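Local structure of apaG protein (Shewanella oneidensis, 1TZA) at residues G94-T99 against K115-A120; I53-G58 against L89-G94; A43-T48 against G101-S106. The protein is of unknown function but belongs to the ApaG family, whose domain has a beta-sandwich fold of the E-set type. All blocks are in the same frame, centred on the assembly; numbering follows the deposited sequence.

Contact 1 of 3, residues G94-T99 against K115-A120; sequences GIMYGT and KPFRLA
The carbonyl oxygen M96 O is approached by two groups of the facing strand: the amide F117 N donates to it at 2.9 Å in the carbonyl plane, and P116 CA makes a CA-H...O contact at 3.0 Å. The amide M96 N returns a bond to F117 O, the straightest of the four between the two segments at an N-H...O angle of 163°. M96 and F117 thus form a hydrogen-bonded pair of the antiparallel hairpin 93-104/109-120, and G94 and L119 form another, joined by bonds in both directions.

Both side chains of the M96-F117 pair enter the interior. The F117 ring leaves CB between its backbone N and carbonyl carbon (chi1 59°), which swings it back across the strand gap and lays one face against M96 CB, 3.8 Å from the ring centroid, in a CH-pi contact. Selenomethionine M96 runs alongside, and its selenium approaches the ring obliquely, a Met-aromatic contact; the same SE meets L119 CD1 at 3.9 Å. W51 and Y32 also touch M96, while V12 and T14 touch F117, so the cluster lies between the two sheets.

The other face suits mixed residue types. I95 CD1 rests on R118 CB at 3.7 Å, leaving the guanidinium to reach onward with A120 CB over one face, and Y97 CB packs on P116 CB at 3.9 Å. The chemistry implies a two-sided hairpin: an apolar lining of M96, F117 and L119 turned inward, and aliphatic groups beside a charged end outward, with backbone bonds joining the strands.

Contact 2 of 3, residues I53-G58 against L89-G94; sequences ITDANG and LDTPFG
D55 and G94 face each other as an antiparallel non-hydrogen-bonded pair, CA to CA 4.2 Å, where strand 44-55 runs out into the type I beta turn D55-G58. This is the tight part. T54 O lies 3.0 Å from G94 CA, and any CB on G94 would run into that oxygen and into L89 CD1, which explains why a glycine fits here. Deeper still, I53 CG2 meets L89 CD2 at 3.7 Å, two branched aliphatic chains closing the end of the hydrophobic interior beside F30 and L119.

D55 sets the turn. With CG held between its backbone N and carbonyl carbon (chi1 67°), OD1 receives N57 N at 2.8 Å from above the carboxylate plane, an Asx turn, and also the amide of K59. The other oxygen, D55 OD2, stands 2.7 Å from D90 OD1, the two carboxylate planes 40° apart; so short a separation suggests that one acid is protonated, and the salt bridge from K59 to D90 OD2 would help to keep negative charge there. Replacing D55 with an alanine would probably leave N57 N without its side-chain acceptor, freeing the turn to shift, and D90 without its facing acid.

Toward solvent the fit is looser. Exposed A56 brings CB to the edge of the F93 ring, near its plane, at 4.3 Å from CD2, and N57 OD1 comes no closer than 4.2 Å to T91 CG2. Between the two regimes sits T91, whose hydroxyl OG1 donates to F93 O at 2.7 Å.

Contact 3 of 3, residues A43-T48 against G101-S106; sequences AAKLET and GMVSES
A classic beta bulge marks this antiparallel pairing of strands 44-55 and 93-104: E47 and T48 both face G101. The single acceptor G101 O takes E47 N at 2.8 Å, nearly along the C=O axis, and T48 N at 3.2 Å in the carbonyl plane on a lone pair. G101 N answers to T48 O from above the carbonyl plane. Glycine suits this place because a CB would clash with T48 OG1, already 3.2 Å from G101 CA.

Beyond the bulge the pairing is regular, K45 and V103 exchanging two backbone bonds, of which K45 N to V103 O is close to straight at 173°. On the inner face selenomethionine M102 bends at chi2 and chi3 (-68° and -52°), curling its end back over the neighbouring strand: SE reaches L46 CB and CE reaches A44 CB, both at 3.8 Å. Small A44 accommodates that methyl, and I8, F110 and A112 also touch M102. On the face bearing K45 and V103, long side chains flank a partly exposed valine. K45 CB lies 3.6 Å from V103 CG1, and the extended E47 crosses V103 obliquely, its OE1 3.2 Å from V103 CG1.

Overall arrangement
All three contacts hold strand 93-104, which pairs with 109-120 in contact 1 and with 44-55 in contacts 2 and 3. Contact 1 is nearest the centre of the chain, and its inward face belongs to the core. Contacts 2 and 3 lie on opposite sides of that centre, their own centres about 31 Å apart, and each is part buried and part open; contact 2 buries the acid D55, contact 3 mainly apolar side chains. Contacts 1 and 2 share G94 and merge through packing of M96 on I53 and L119 on L89, and I95 N probably bonds to T54 O. Regular backbone pairing dominates contact 1; a bulge interrupts it in contact 3; in contact 2 carboxylates and a hydroxyl prevail.

Contact 1 of 3, residues G94-T99 against K115-A120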
loop_
_atom_site.group_PDB
_atom_site.type_symbol
_atom_site.label_atom_id
_atom_site.label_comp_id
_atom_site.label_asym_id
_atom_site.label_seq_id
_atom_site.Cartn_x
_atom_site.Cartn_y
_atom_site.Cartn_z
ATOM N N GLY A 94 14.490 2.387 6.220
ATOM C CA GLY A 94 15.029 1.296 5.435
ATOM C C GLY A 94 15.419 1.788 4.056
ATOM O O GLY A 94 15.169 2.946 3.706
ATOM N N ILE A 95 16.014 0.899 3.268
ATOM C CA ILE A 95 16.458 1.226 1.918
ATOM C C ILE A 95 16.046 0.162 0.890
ATOM O O ILE A 95 15.956 -1.031 1.195
ATOM C CB ILE A 95 18.000 1.360 1.872
ATOM C CG1 ILE A 95 18.457 2.446 2.843
ATOM C CG2 ILE A 95 18.457 1.688 0.473
ATOM C CD1 ILE A 95 17.904 3.814 2.538
HETATM N N MSE A 96 15.793 0.607 -0.332
HETATM C CA MSE A 96 15.426 -0.299 -1.410
HETATM C C MSE A 96 16.263 -0.018 -2.661
HETATM O O MSE A 96 16.625 1.129 -2.935
HETATM C CB MSE A 96 13.936 -0.162 -1.755
HETATM C CG MSE A 96 12.978 -0.899 -0.828
HETATM SE SE MSE A 96 11.139 -0.746 -1.471
HETATM C CE MSE A 96 11.126 -2.133 -2.860
ATOM N N TYR A 97 16.575 -1.068 -3.407
ATOM C CA TYR A 97 17.330 -0.936 -4.648
ATOM C C TYR A 97 17.205 -2.248 -5.413
ATOM O O TYR A 97 16.709 -3.233 -4.870
ATOM C CB TYR A 97 18.808 -0.581 -4.367
ATOM C CG TYR A 97 19.660 -1.690 -3.784
ATOM C CD1 TYR A 97 20.164 -2.707 -4.591
ATOM C CD2 TYR A 97 19.993 -1.700 -2.430
ATOM C CE1 TYR A 97 20.982 -3.705 -4.065
ATOM C CE2 TYR A 97 20.806 -2.691 -1.894
ATOM C CZ TYR A 97 21.295 -3.687 -2.717
ATOM O OH TYR A 97 22.092 -4.668 -2.184
ATOM N N GLY A 98 17.632 -2.260 -6.670
ATOM C CA GLY A 98 17.538 -3.476 -7.459
ATOM C C GLY A 98 17.591 -3.227 -8.955
ATOM O O GLY A 98 18.198 -2.253 -9.411
ATOM N N THR A 99 16.960 -4.108 -9.725
ATOM C CA THR A 99 16.951 -3.971 -11.172
ATOM C C THR A 99 15.675 -4.512 -11.792
ATOM O O THR A 99 14.952 -5.293 -11.182
ATOM C CB THR A 99 18.132 -4.717 -11.813
ATOM O OG1 THR A 99 18.029 -6.108 -11.507
ATOM C CG2 THR A 99 19.459 -4.190 -11.284
ATOM N N LYS A 115 18.395 2.812 -8.515
ATOM C CA LYS A 115 19.271 3.345 -7.478
ATOM C C LYS A 115 18.645 3.209 -6.105
ATOM O O LYS A 115 17.421 3.211 -5.963
ATOM C CB LYS A 115 19.573 4.827 -7.738
ATOM C CG LYS A 115 20.196 5.109 -9.090
ATOM C CD LYS A 115 21.537 4.406 -9.251
ATOM C CE LYS A 115 22.167 4.734 -10.608
ATOM N NZ LYS A 115 23.417 3.956 -10.876
ATOM N N PRO A 116 19.483 3.086 -5.066
ATOM C CA PRO A 116 18.924 2.960 -3.720
ATOM C C PRO A 116 18.155 4.213 -3.293
ATOM O O PRO A 116 18.591 5.338 -3.533
ATOM C CB PRO A 116 20.162 2.693 -2.855
ATOM C CG PRO A 116 21.289 3.320 -3.638
ATOM C CD PRO A 116 20.949 2.929 -5.053
ATOM N N PHE A 117 16.994 4.004 -2.685
ATOM C CA PHE A 117 16.169 5.095 -2.190
ATOM C C PHE A 117 15.675 4.690 -0.801
ATOM O O PHE A 117 15.542 3.505 -0.496
ATOM C CB PHE A 117 14.992 5.386 -3.149
ATOM C CG PHE A 117 14.078 4.211 -3.387
ATOM C CD1 PHE A 117 13.034 3.927 -2.504
ATOM C CD2 PHE A 117 14.252 3.398 -4.502
ATOM C CE1 PHE A 117 12.166 2.841 -2.731
ATOM C CE2 PHE A 117 13.395 2.309 -4.739
ATOM C CZ PHE A 117 12.348 2.034 -3.848
ATOM N N ARG A 118 15.412 5.686 0.033
ATOM C CA ARG A 118 14.987 5.468 1.403
ATOM C C ARG A 118 13.499 5.330 1.626
ATOM O O ARG A 118 12.681 5.694 0.780
ATOM C CB ARG A 118 15.488 6.619 2.273
ATOM C CG ARG A 118 15.277 7.984 1.619
ATOM C CD ARG A 118 14.140 8.795 2.227
ATOM N NE ARG A 118 14.517 9.381 3.507
ATOM C CZ ARG A 118 14.041 10.534 3.967
ATOM N NH1 ARG A 118 13.170 11.228 3.249
ATOM N NH2 ARG A 118 14.440 10.996 5.147
ATOM N N LEU A 119 13.175 4.785 2.791
ATOM C CA LEU A 119 11.810 4.623 3.246
ATOM C C LEU A 119 11.938 5.152 4.667
ATOM O O LEU A 119 12.739 4.648 5.441
ATOM C CB LEU A 119 11.402 3.145 3.243
ATOM C CG LEU A 119 11.263 2.476 1.868
ATOM C CD1 LEU A 119 10.896 1.003 2.021
ATOM C CD2 LEU A 119 10.204 3.199 1.066
ATOM N N ALA A 120 11.193 6.192 5.006
ATOM C CA ALA A 120 11.297 6.726 6.350
ATOM C C ALA A 120 10.017 7.394 6.806
ATOM O O ALA A 120 9.352 8.089 6.029
ATOM C CB ALA A 120 12.478 7.714 6.438
#

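Contact 2 of 3, residues I53-G58 against L89-G94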
loop_
_atom_site.group_PDB
_atom_site.type_symbol
_atom_site.label_atom_id
_atom_site.label_comp_id
_atom_site.label_asym_id
_atom_site.label_seq_id
_atom_site.Cartn_x
_atom_site.Cartn_y
_atom_site.Cartn_z
ATOM N N ILE A 53 15.524 -5.272 -0.194
ATOM C CA ILE A 53 14.943 -4.411 0.812
ATOM C C ILE A 53 15.676 -4.598 2.131
ATOM O O ILE A 53 15.826 -5.723 2.614
ATOM C CB ILE A 53 13.444 -4.752 0.971
ATOM C CG1 ILE A 53 12.779 -4.710 -0.417
ATOM C CG2 ILE A 53 12.776 -3.787 1.936
ATOM C CD1 ILE A 53 11.368 -5.264 -0.453
ATOM N N THR A 54 16.126 -3.487 2.708
ATOM C CA THR A 54 16.875 -3.512 3.955
ATOM C C THR A 54 16.275 -2.628 5.041
ATOM O O THR A 54 15.981 -1.459 4.793
ATOM C CB THR A 54 18.322 -3.051 3.700
ATOM O OG1 THR A 54 18.867 -3.797 2.603
ATOM C CG2 THR A 54 19.186 -3.268 4.936
ATOM N N ASP A 55 16.088 -3.185 6.241
ATOM C CA ASP A 55 15.548 -2.395 7.344
ATOM C C ASP A 55 16.714 -1.663 8.014
ATOM O O ASP A 55 17.871 -1.854 7.634
ATOM C CB ASP A 55 14.782 -3.268 8.363
ATOM C CG ASP A 55 15.678 -4.246 9.129
ATOM O OD1 ASP A 55 16.917 -4.090 9.120
ATOM O OD2 ASP A 55 15.127 -5.177 9.762
ATOM N N ALA A 56 16.415 -0.829 9.002
ATOM C CA ALA A 56 17.442 -0.053 9.684
ATOM C C ALA A 56 18.611 -0.863 10.240
ATOM O O ALA A 56 19.692 -0.318 10.432
ATOM C CB ALA A 56 16.802 0.779 10.804
ATOM N N ASN A 57 18.403 -2.157 10.477
ATOM C CA ASN A 57 19.437 -3.026 11.040
ATOM C C ASN A 57 20.209 -3.860 10.039
ATOM O O ASN A 57 20.997 -4.720 10.424
ATOM C CB ASN A 57 18.821 -3.960 12.076
ATOM C CG ASN A 57 18.397 -3.231 13.328
ATOM O OD1 ASN A 57 17.266 -3.384 13.804
ATOM N ND2 ASN A 57 19.307 -2.425 13.874
ATOM N N GLY A 58 19.982 -3.626 8.756
ATOM C CA GLY A 58 20.688 -4.404 7.753
ATOM C C GLY A 58 20.017 -5.723 7.402
ATOM O O GLY A 58 20.485 -6.440 6.518
ATOM N N LEU A 89 7.919 -2.578 6.426
ATOM C CA LEU A 89 9.205 -2.746 7.105
ATOM C C LEU A 89 9.018 -2.974 8.592
ATOM O O LEU A 89 8.019 -2.543 9.162
ATOM C CB LEU A 89 10.088 -1.513 6.932
ATOM C CG LEU A 89 10.698 -1.209 5.571
ATOM C CD1 LEU A 89 11.590 0.025 5.715
ATOM C CD2 LEU A 89 11.505 -2.405 5.071
ATOM N N ASP A 90 9.983 -3.641 9.220
ATOM C CA ASP A 90 9.907 -3.865 10.659
ATOM C C ASP A 90 10.571 -2.713 11.415
ATOM O O ASP A 90 10.613 -2.715 12.645
ATOM C CB ASP A 90 10.534 -5.214 11.063
ATOM C CG ASP A 90 11.943 -5.395 10.533
ATOM O OD1 ASP A 90 12.621 -4.387 10.227
ATOM O OD2 ASP A 90 12.381 -6.559 10.435
ATOM N N THR A 91 11.091 -1.736 10.672
ATOM C CA THR A 91 11.715 -0.532 11.254
ATOM C C THR A 91 11.188 0.690 10.492
ATOM O O THR A 91 10.821 0.577 9.332
ATOM C CB THR A 91 13.274 -0.554 11.145
ATOM O OG1 THR A 91 13.662 -0.774 9.780
ATOM C CG2 THR A 91 13.861 -1.655 12.031
ATOM N N PRO A 92 11.130 1.865 11.145
ATOM C CA PRO A 92 10.636 3.084 10.494
ATOM C C PRO A 92 11.558 3.653 9.422
ATOM O O PRO A 92 11.241 4.662 8.782
ATOM C CB PRO A 92 10.440 4.048 11.665
ATOM C CG PRO A 92 11.495 3.617 12.634
ATOM C CD PRO A 92 11.386 2.109 12.577
ATOM N N PHE A 93 12.705 3.013 9.233
ATOM C CA PHE A 93 13.652 3.441 8.215
ATOM C C PHE A 93 14.202 2.226 7.506
ATOM O O PHE A 93 14.373 1.172 8.117
ATOM C CB PHE A 93 14.826 4.206 8.815
ATOM C CG PHE A 93 15.899 4.527 7.807
ATOM C CD1 PHE A 93 15.698 5.524 6.855
ATOM C CD2 PHE A 93 17.088 3.802 7.776
ATOM C CE1 PHE A 93 16.673 5.795 5.885
ATOM C CE2 PHE A 93 18.063 4.061 6.815
ATOM C CZ PHE A 93 17.856 5.060 5.865
ATOM N N GLY A 94 14.490 2.387 6.220
ATOM C CA GLY A 94 15.029 1.296 5.435
ATOM C C GLY A 94 15.419 1.788 4.056
ATOM O O GLY A 94 15.169 2.946 3.706
#

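Contact 3 of 3, residues A43-T48 against G101-S106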
loop_
_atom_site.group_PDB
_atom_site.type_symbol
_atom_site.label_atom_id
_atom_site.label_comp_id
_atom_site.label_asym_id
_atom_site.label_seq_id
_atom_site.Cartn_x
_atom_site.Cartn_y
_atom_site.Cartn_z
ATOM N N ALA A 43 11.024 0.672 -28.506
ATOM C CA ALA A 43 10.201 0.257 -27.375
ATOM C C ALA A 43 10.952 -0.708 -26.462
ATOM O O ALA A 43 11.797 -1.478 -26.919
ATOM C CB ALA A 43 8.905 -0.389 -27.870
ATOM N N ALA A 44 10.637 -0.650 -25.171
ATOM C CA ALA A 44 11.266 -1.515 -24.175
ATOM C C ALA A 44 10.194 -2.112 -23.265
ATOM O O ALA A 44 9.326 -1.399 -22.748
ATOM C CB ALA A 44 12.276 -0.725 -23.351
ATOM N N LYS A 45 10.263 -3.425 -23.077
ATOM C CA LYS A 45 9.302 -4.135 -22.257
ATOM C C LYS A 45 9.899 -4.595 -20.935
ATOM O O LYS A 45 10.937 -5.268 -20.905
ATOM C CB LYS A 45 8.775 -5.335 -23.034
ATOM C CG LYS A 45 7.696 -6.138 -22.344
ATOM C CD LYS A 45 7.284 -7.285 -23.249
ATOM C CE LYS A 45 6.232 -8.146 -22.614
ATOM N NZ LYS A 45 5.919 -9.311 -23.482
ATOM N N LEU A 46 9.234 -4.228 -19.843
ATOM C CA LEU A 46 9.680 -4.603 -18.502
ATOM C C LEU A 46 9.182 -6.015 -18.199
ATOM O O LEU A 46 7.990 -6.223 -17.992
ATOM C CB LEU A 46 9.124 -3.606 -17.478
ATOM C CG LEU A 46 9.676 -3.657 -16.051
ATOM C CD1 LEU A 46 9.334 -2.359 -15.318
ATOM C CD2 LEU A 46 9.118 -4.872 -15.330
ATOM N N GLU A 47 10.089 -6.984 -18.170
ATOM C CA GLU A 47 9.686 -8.362 -17.911
ATOM C C GLU A 47 9.809 -8.820 -16.462
ATOM O O GLU A 47 8.912 -9.492 -15.948
ATOM C CB GLU A 47 10.467 -9.313 -18.821
ATOM C CG GLU A 47 10.050 -9.217 -20.279
ATOM C CD GLU A 47 10.690 -10.276 -21.152
ATOM O OE1 GLU A 47 10.182 -10.509 -22.269
ATOM O OE2 GLU A 47 11.701 -10.873 -20.729
ATOM N N THR A 48 10.906 -8.461 -15.801
ATOM C CA THR A 48 11.109 -8.869 -14.410
ATOM C C THR A 48 11.596 -7.761 -13.488
ATOM O O THR A 48 12.042 -6.701 -13.926
ATOM C CB THR A 48 12.154 -9.991 -14.293
ATOM O OG1 THR A 48 13.415 -9.490 -14.750
ATOM C CG2 THR A 48 11.750 -11.207 -15.111
ATOM N N GLY A 101 14.319 -6.412 -15.286
ATOM C CA GLY A 101 14.817 -7.146 -16.435
ATOM C C GLY A 101 14.079 -6.658 -17.668
ATOM O O GLY A 101 12.917 -7.005 -17.866
HETATM N N MSE A 102 14.737 -5.848 -18.492
HETATM C CA MSE A 102 14.108 -5.312 -19.702
HETATM C C MSE A 102 14.437 -6.113 -20.958
HETATM O O MSE A 102 15.454 -6.800 -21.022
HETATM C CB MSE A 102 14.562 -3.866 -19.956
HETATM C CG MSE A 102 14.521 -2.924 -18.756
HETATM SE SE MSE A 102 12.739 -2.511 -18.137
HETATM C CE MSE A 102 11.936 -1.931 -19.816
ATOM N N VAL A 103 13.565 -6.011 -21.955
ATOM C CA VAL A 103 13.782 -6.655 -23.243
ATOM C C VAL A 103 13.331 -5.637 -24.285
ATOM O O VAL A 103 12.284 -5.003 -24.129
ATOM C CB VAL A 103 12.981 -7.979 -23.408
ATOM C CG1 VAL A 103 11.495 -7.731 -23.235
ATOM C CG2 VAL A 103 13.263 -8.580 -24.788
ATOM N N SER A 104 14.132 -5.461 -25.333
ATOM C CA SER A 104 13.813 -4.496 -26.378
ATOM C C SER A 104 13.039 -5.111 -27.536
ATOM O O SER A 104 12.971 -6.332 -27.679
ATOM C CB SER A 104 15.095 -3.863 -26.921
ATOM O OG SER A 104 15.876 -4.826 -27.608
ATOM N N GLU A 105 12.454 -4.241 -28.353
ATOM C CA GLU A 105 11.697 -4.656 -29.527
ATOM C C GLU A 105 12.570 -5.605 -30.344
ATOM O O GLU A 105 12.085 -6.595 -30.895
ATOM C CB GLU A 105 11.348 -3.427 -30.374
ATOM C CG GLU A 105 10.500 -3.711 -31.602
ATOM C CD GLU A 105 9.015 -3.719 -31.295
ATOM O OE1 GLU A 105 8.487 -2.652 -30.911
ATOM O OE2 GLU A 105 8.376 -4.785 -31.437
ATOM N N SER A 106 13.862 -5.293 -30.410
ATOM C CA SER A 106 14.815 -6.106 -31.162
ATOM C C SER A 106 15.088 -7.444 -30.482
ATOM O O SER A 106 15.842 -8.263 -31.008
ATOM C CB SER A 106 16.137 -5.347 -31.360
ATOM O OG SER A 106 16.827 -5.151 -30.138
#